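Local atomic coordinates of lipase (Penicillium expansum, PDB entry 3G7N), a protein that hydrolyses acylglycerol lipids such as triacylglycerols as a secreted alkaline lipase, releasing free fatty acids. Residues D44-F48 / V60-T66; L133-S139 / A158-I164. All coordinates share one frame; numbering follows the deposited sequence.

Interaction 1 (D44-F48 / V60-T66)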
loop_
_atom_site.group_PDB
_atom_site.type_symbol
_atom_site.label_atom_id
_atom_site.label_comp_id
_atom_site.label_asym_id
_atom_site.label_seq_id
_atom_site.Cartn_x
_atom_site.Cartn_y
_atom_site.Cartn_z
ATOM N N ASP A 44 12.420 -1.097 11.426
ATOM C CA ASP A 44 11.181 -0.629 12.038
ATOM C C ASP A 44 9.958 -0.963 11.167
ATOM O O ASP A 44 9.031 -0.164 11.066
ATOM C CB ASP A 44 11.253 0.877 12.319
ATOM C CG ASP A 44 10.137 1.363 13.229
ATOM O OD1 ASP A 44 9.708 0.592 14.118
ATOM O OD2 ASP A 44 9.641 2.491 13.003
ATOM N N THR A 45 9.949 -2.172 10.599
ATOM C CA THR A 45 8.851 -2.635 9.726
ATOM C C THR A 45 7.827 -3.358 10.582
ATOM O O THR A 45 8.184 -4.246 11.348
ATOM C CB THR A 45 9.353 -3.641 8.659
ATOM O OG1 THR A 45 10.416 -3.054 7.894
ATOM C CG2 THR A 45 8.211 -4.030 7.707
ATOM N N ASN A 46 6.582 -2.920 10.505
ATOM C CA ASN A 46 5.530 -3.492 11.314
ATOM C C ASN A 46 4.334 -3.724 10.423
ATOM O O ASN A 46 4.079 -2.965 9.493
ATOM C CB ASN A 46 5.154 -2.517 12.434
ATOM C CG ASN A 46 6.174 -2.485 13.545
ATOM O OD1 ASN A 46 6.018 -3.172 14.559
ATOM N ND2 ASN A 46 7.193 -1.643 13.395
ATOM N N GLY A 47 3.560 -4.745 10.741
ATOM C CA GLY A 47 2.282 -4.907 10.069
ATOM C C GLY A 47 1.551 -6.097 10.633
ATOM O O GLY A 47 1.936 -6.624 11.679
ATOM N N PHE A 48 0.526 -6.532 9.905
ATOM C CA PHE A 48 -0.394 -7.567 10.374
ATOM C C PHE A 48 -0.671 -8.447 9.182
ATOM O O PHE A 48 -0.885 -7.946 8.079
ATOM C CB PHE A 48 -1.780 -6.963 10.707
ATOM C CG PHE A 48 -1.786 -5.867 11.716
ATOM C CD1 PHE A 48 -1.050 -5.979 12.887
ATOM C CD2 PHE A 48 -2.758 -4.864 11.628
ATOM C CE1 PHE A 48 -1.202 -5.048 13.906
ATOM C CE2 PHE A 48 -2.930 -3.945 12.656
ATOM C CZ PHE A 48 -2.134 -4.030 13.787
ATOM N N VAL A 60 -2.896 -8.445 4.161
ATOM C CA VAL A 60 -1.577 -8.002 4.625
ATOM C C VAL A 60 -1.615 -6.490 4.815
ATOM O O VAL A 60 -1.814 -5.740 3.844
ATOM C CB VAL A 60 -0.488 -8.351 3.592
ATOM C CG1 VAL A 60 0.871 -7.859 4.064
ATOM C CG2 VAL A 60 -0.457 -9.876 3.300
ATOM N N ILE A 61 -1.471 -6.043 6.058
ATOM C CA ILE A 61 -1.655 -4.626 6.389
ATOM C C ILE A 61 -0.328 -4.111 6.933
ATOM O O ILE A 61 0.166 -4.611 7.948
ATOM C CB ILE A 61 -2.736 -4.434 7.459
ATOM C CG1 ILE A 61 -4.056 -5.106 7.061
ATOM C CG2 ILE A 61 -2.973 -2.945 7.703
ATOM C CD1 ILE A 61 -5.074 -5.179 8.200
ATOM N N MET A 62 0.288 -3.183 6.211
ATOM C CA MET A 62 1.610 -2.688 6.578
ATOM C C MET A 62 1.522 -1.326 7.237
ATOM O O MET A 62 0.806 -0.439 6.773
ATOM C CB MET A 62 2.498 -2.588 5.349
ATOM C CG MET A 62 2.739 -3.958 4.662
ATOM S SD MET A 62 3.283 -5.297 5.773
ATOM C CE MET A 62 4.897 -4.683 6.271
ATOM N N ARG A 63 2.305 -1.147 8.290
ATOM C CA ARG A 63 2.380 0.155 8.961
ATOM C C ARG A 63 3.346 1.060 8.228
ATOM O O ARG A 63 4.432 0.615 7.830
ATOM C CB ARG A 63 2.789 -0.012 10.421
ATOM C CG ARG A 63 2.560 1.253 11.247
ATOM C CD ARG A 63 3.223 1.138 12.592
ATOM N NE ARG A 63 4.664 1.271 12.453
ATOM C CZ ARG A 63 5.538 0.927 13.385
ATOM N NH1 ARG A 63 5.133 0.753 14.640
ATOM N NH2 ARG A 63 6.830 0.973 13.113
ATOM N N GLY A 64 3.062 2.366 8.242
ATOM C CA GLY A 64 4.070 3.384 7.926
ATOM C C GLY A 64 5.101 3.585 9.045
ATOM O O GLY A 64 5.191 2.799 9.997
ATOM N N SER A 65 5.988 4.563 8.854
ATOM C CA SER A 65 7.012 4.881 9.862
ATOM C C SER A 65 6.338 5.434 11.112
ATOM O O SER A 65 5.315 6.092 11.024
ATOM C CB SER A 65 8.007 5.896 9.316
ATOM O OG SER A 65 8.262 5.697 7.936
ATOM N N THR A 66 6.978 5.269 12.266
ATOM C CA THR A 66 6.418 5.852 13.488
ATOM C C THR A 66 6.713 7.348 13.593
ATOM O O THR A 66 6.098 8.047 14.399
ATOM C CB THR A 66 6.892 5.140 14.764
ATOM O OG1 THR A 66 8.321 5.220 14.864
ATOM C CG2 THR A 66 6.453 3.681 14.769
HETATM O O HOH W 1 6.678 -0.737 8.558
#

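Interaction 2 (L133-S139 / A158-I164)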
loop_
_atom_site.group_PDB
_atom_site.type_symbol
_atom_site.label_atom_id
_atom_site.label_comp_id
_atom_site.label_asym_id
_atom_site.label_seq_id
_atom_site.Cartn_x
_atom_site.Cartn_y
_atom_site.Cartn_z
ATOM N N LEU A 133 4.886 5.103 4.134
ATOM C CA LEU A 133 5.835 4.016 3.902
ATOM C C LEU A 133 5.107 2.677 3.819
ATOM O O LEU A 133 5.521 1.791 3.074
ATOM C CB LEU A 133 6.903 3.972 5.003
ATOM C CG LEU A 133 7.892 2.784 4.936
ATOM C CD1 LEU A 133 8.739 2.776 3.664
ATOM C CD2 LEU A 133 8.797 2.715 6.182
ATOM N N GLY A 134 4.045 2.513 4.618
ATOM C CA GLY A 134 3.197 1.330 4.507
ATOM C C GLY A 134 2.565 1.165 3.132
ATOM O O GLY A 134 2.322 0.036 2.684
ATOM N N GLY A 135 2.259 2.272 2.476
ATOM C CA GLY A 135 1.788 2.249 1.086
ATOM C C GLY A 135 2.872 1.910 0.082
ATOM O O GLY A 135 2.667 1.097 -0.817
ATOM N N ALA A 136 4.074 2.434 0.312
ATOM C CA ALA A 136 5.213 2.056 -0.527
ATOM C C ALA A 136 5.475 0.559 -0.361
ATOM O O ALA A 136 5.746 -0.157 -1.347
ATOM C CB ALA A 136 6.453 2.889 -0.167
ATOM N N LEU A 137 5.420 0.060 0.872
ATOM C CA LEU A 137 5.574 -1.371 1.104
ATOM C C LEU A 137 4.484 -2.174 0.399
ATOM O O LEU A 137 4.761 -3.240 -0.155
ATOM C CB LEU A 137 5.603 -1.695 2.603
ATOM C CG LEU A 137 6.850 -1.194 3.349
ATOM C CD1 LEU A 137 6.622 -1.160 4.869
ATOM C CD2 LEU A 137 8.062 -2.040 2.983
ATOM N N THR A 138 3.250 -1.669 0.412
ATOM C CA THR A 138 2.140 -2.338 -0.248
ATOM C C THR A 138 2.367 -2.410 -1.757
ATOM O O THR A 138 1.951 -3.396 -2.405
ATOM C CB THR A 138 0.839 -1.586 0.065
ATOM O OG1 THR A 138 0.537 -1.738 1.449
ATOM C CG2 THR A 138 -0.351 -2.100 -0.736
ATOM N N SER A 139 3.076 -1.442 -2.336
ATOM C CA SER A 139 3.352 -1.489 -3.768
ATOM C C SER A 139 4.305 -2.611 -4.147
ATOM O O SER A 139 4.231 -3.124 -5.277
ATOM C CB SER A 139 3.813 -0.121 -4.299
ATOM O OG SER A 139 5.160 0.161 -3.985
ATOM N N ALA A 158 -2.533 1.064 -1.814
ATOM C CA ALA A 158 -1.443 1.857 -1.238
ATOM C C ALA A 158 -1.934 3.284 -1.044
ATOM O O ALA A 158 -2.359 3.926 -2.016
ATOM C CB ALA A 158 -0.230 1.854 -2.165
ATOM N N LEU A 159 -1.911 3.772 0.194
ATOM C CA LEU A 159 -2.414 5.110 0.488
ATOM C C LEU A 159 -1.268 6.094 0.680
ATOM O O LEU A 159 -0.298 5.820 1.406
ATOM C CB LEU A 159 -3.288 5.090 1.738
ATOM C CG LEU A 159 -4.433 4.062 1.678
ATOM C CD1 LEU A 159 -5.220 4.102 2.985
ATOM C CD2 LEU A 159 -5.365 4.285 0.487
ATOM N N ASN A 160 -1.372 7.232 0.010
ATOM C CA ASN A 160 -0.451 8.352 0.236
ATOM C C ASN A 160 1.013 7.938 0.028
ATOM O O ASN A 160 1.893 8.336 0.796
ATOM C CB ASN A 160 -0.645 8.992 1.635
ATOM C CG ASN A 160 -2.071 9.501 1.871
ATOM O OD1 ASN A 160 -3.039 8.927 1.356
ATOM N ND2 ASN A 160 -2.221 10.538 2.683
ATOM N N ALA A 161 1.270 7.174 -1.033
ATOM C CA ALA A 161 2.569 6.540 -1.255
ATOM C C ALA A 161 3.438 7.280 -2.241
ATOM O O ALA A 161 2.971 7.767 -3.261
ATOM C CB ALA A 161 2.394 5.109 -1.716
ATOM N N PHE A 162 4.740 7.272 -1.970
ATOM C CA PHE A 162 5.740 7.688 -2.943
ATOM C C PHE A 162 6.064 6.531 -3.901
ATOM O O PHE A 162 5.860 5.366 -3.559
ATOM C CB PHE A 162 7.004 8.184 -2.223
ATOM C CG PHE A 162 7.542 7.233 -1.196
ATOM C CD1 PHE A 162 8.485 6.277 -1.551
ATOM C CD2 PHE A 162 7.138 7.298 0.123
ATOM C CE1 PHE A 162 9.043 5.438 -0.592
ATOM C CE2 PHE A 162 7.677 6.443 1.081
ATOM C CZ PHE A 162 8.681 5.555 0.730
ATOM N N PRO A 163 6.542 6.840 -5.123
ATOM C CA PRO A 163 6.924 5.787 -6.062
ATOM C C PRO A 163 8.270 5.191 -5.655
ATOM O O PRO A 163 9.024 5.835 -4.920
ATOM C CB PRO A 163 7.050 6.538 -7.389
ATOM C CG PRO A 163 7.583 7.918 -6.949
ATOM C CD PRO A 163 6.846 8.191 -5.635
ATOM N N ILE A 164 8.531 3.936 -6.040
ATOM C CA ILE A 164 9.655 3.219 -5.445
ATOM C C ILE A 164 10.678 2.655 -6.411
ATOM O O ILE A 164 11.596 1.960 -5.982
ATOM C CB ILE A 164 9.215 2.093 -4.482
ATOM C CG1 ILE A 164 8.513 0.948 -5.218
ATOM C CG2 ILE A 164 8.247 2.647 -3.416
ATOM C CD1 ILE A 164 8.398 -0.326 -4.366
#

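Interaction 1 (D44-F48 / V60-T66)
The beta hairpin of strands 45-52 and 57-62 brings Phe48 beside Ile61 and Gly47 beside Met62, antiparallel neighbours in the central sheet of the lipase. Phe48 and Ile61 form the hydrogen-bonded pair: Phe48 N gives to Ile61 O at 2.8 Å, and Ile61 N returns a nearly straight bond (176°) to Phe48 O. On the same face the two apolar side chains meet at Phe48 CD2 and Ile61 CD1, 4.1 Å apart, the methyl lying at the edge of the ring. Gly47 suits the next, non-hydrogen-bonded pair, since a beta carbon there would collide with Ile61 O and Met62 SD. The Met62 chain, bent at chi2 and chi3, curls back to set CE 3.7 Å from Thr45 CG2. One step on, Arg63 N binds Asn46 O at 2.8 Å.

Beyond this bond the pairing becomes polar. The Arg63 and Asn46 side chains run side by side, so that the amide comes over one face of the guanidinium, the planes 39° apart; Thr66 CG2 is over the opposite face, both offset toward the rim. At its edge Arg63 NH2 makes a salt bridge with Asp44 OD1 (3.1 Å), weak as a hydrogen bond, while Arg63 NE donates to Gly64 O at 2.9 Å; together these limit the rotation of the group. Where the strands diverge, a water bridges them, accepting from Asn46 N and donating to Arg63 O at 2.7 Å. Asp44 and Thr45 both face Asp40 of strand 32-40, a G1 beta bulge on the side of strand 45-52 away from 57-62. The hairpin belongs to the antiparallel, N-terminal part of the alpha/beta-hydrolase sheet, its second strand joining the parallel strands at 125-131.

Interaction 2 (L133-S139 / A158-I164)
Gly134 O is gripped by two donors one turn further along helix 133-148: Thr138 N at 3.0 Å and Thr138 OG1 at 2.8 Å, arriving from opposite faces of the carbonyl plane. With its hydroxyl spent inside the helix, Thr138 turns its methyl, CG2, to Ala158. Ser139 does likewise: OG, placed between backbone N and carbonyl carbon (chi1 77°), gives its proton to Ala136 O at 2.7 Å and lies 3.3 Å from Ile164 CD1. No hydrogen bond crosses between the segments; the contact is close because the residues facing each other are small. Gly135 lies against the backbone of Ala158 and Leu159, where a beta carbon would clash with Leu159 O; Ala158 CB sits 3.3 Å from Gly135 O, and Ala161 CB fits against Gly135 C.

This is the helix-on-strand packing of a beta-alpha-beta unit, strands 125-131 and 154-159 joined through the helix that follows the nucleophile Ser132, and Gly134 is the last glycine of a GxSxG nucleophile elbow. Beyond the strand, Phe162 takes Ala136 CB over one ring face in a CH-pi contact, 3.9 Å from the ring centroid, while Leu133 CD1 stands at the ring edge, 4.0 Å from CZ. Were Phe162 cut back to an alanine, the face under Ala136 CB and the edge beside Leu133 CD1 would both go, which is likely to open a gap between the helix start and the loop after the strand. Ile164 CG2 meets the same Ala136 methyl, and Val99 of helix 97-120 packs on Ala136, Phe162 and Ile164 alike.

Overall arrangement
From the N terminus, after helix 8-23 and strand 32-40, the chain runs through strand 45-52, turns, and comes back along strand 57-62, where interaction 1 closes a short hairpin loop. Helix 97-120 and strand 125-131 follow before helix 133-148 and strand 154-159 form interaction 2, which closes a longer loop containing most of that helix. The two loops come in series, neither nested nor crossed. Strand 125-131 lies between strands 57-62 and 154-159, so both contacts reach the same mixed sheet, interaction 1 within it and interaction 2 by packing a helix on it. They also touch directly: Met62 CB packs on Gly134 O and Ser65 OG on Leu133 CD2, joining the hairpin's exit to the helix start after Ser132.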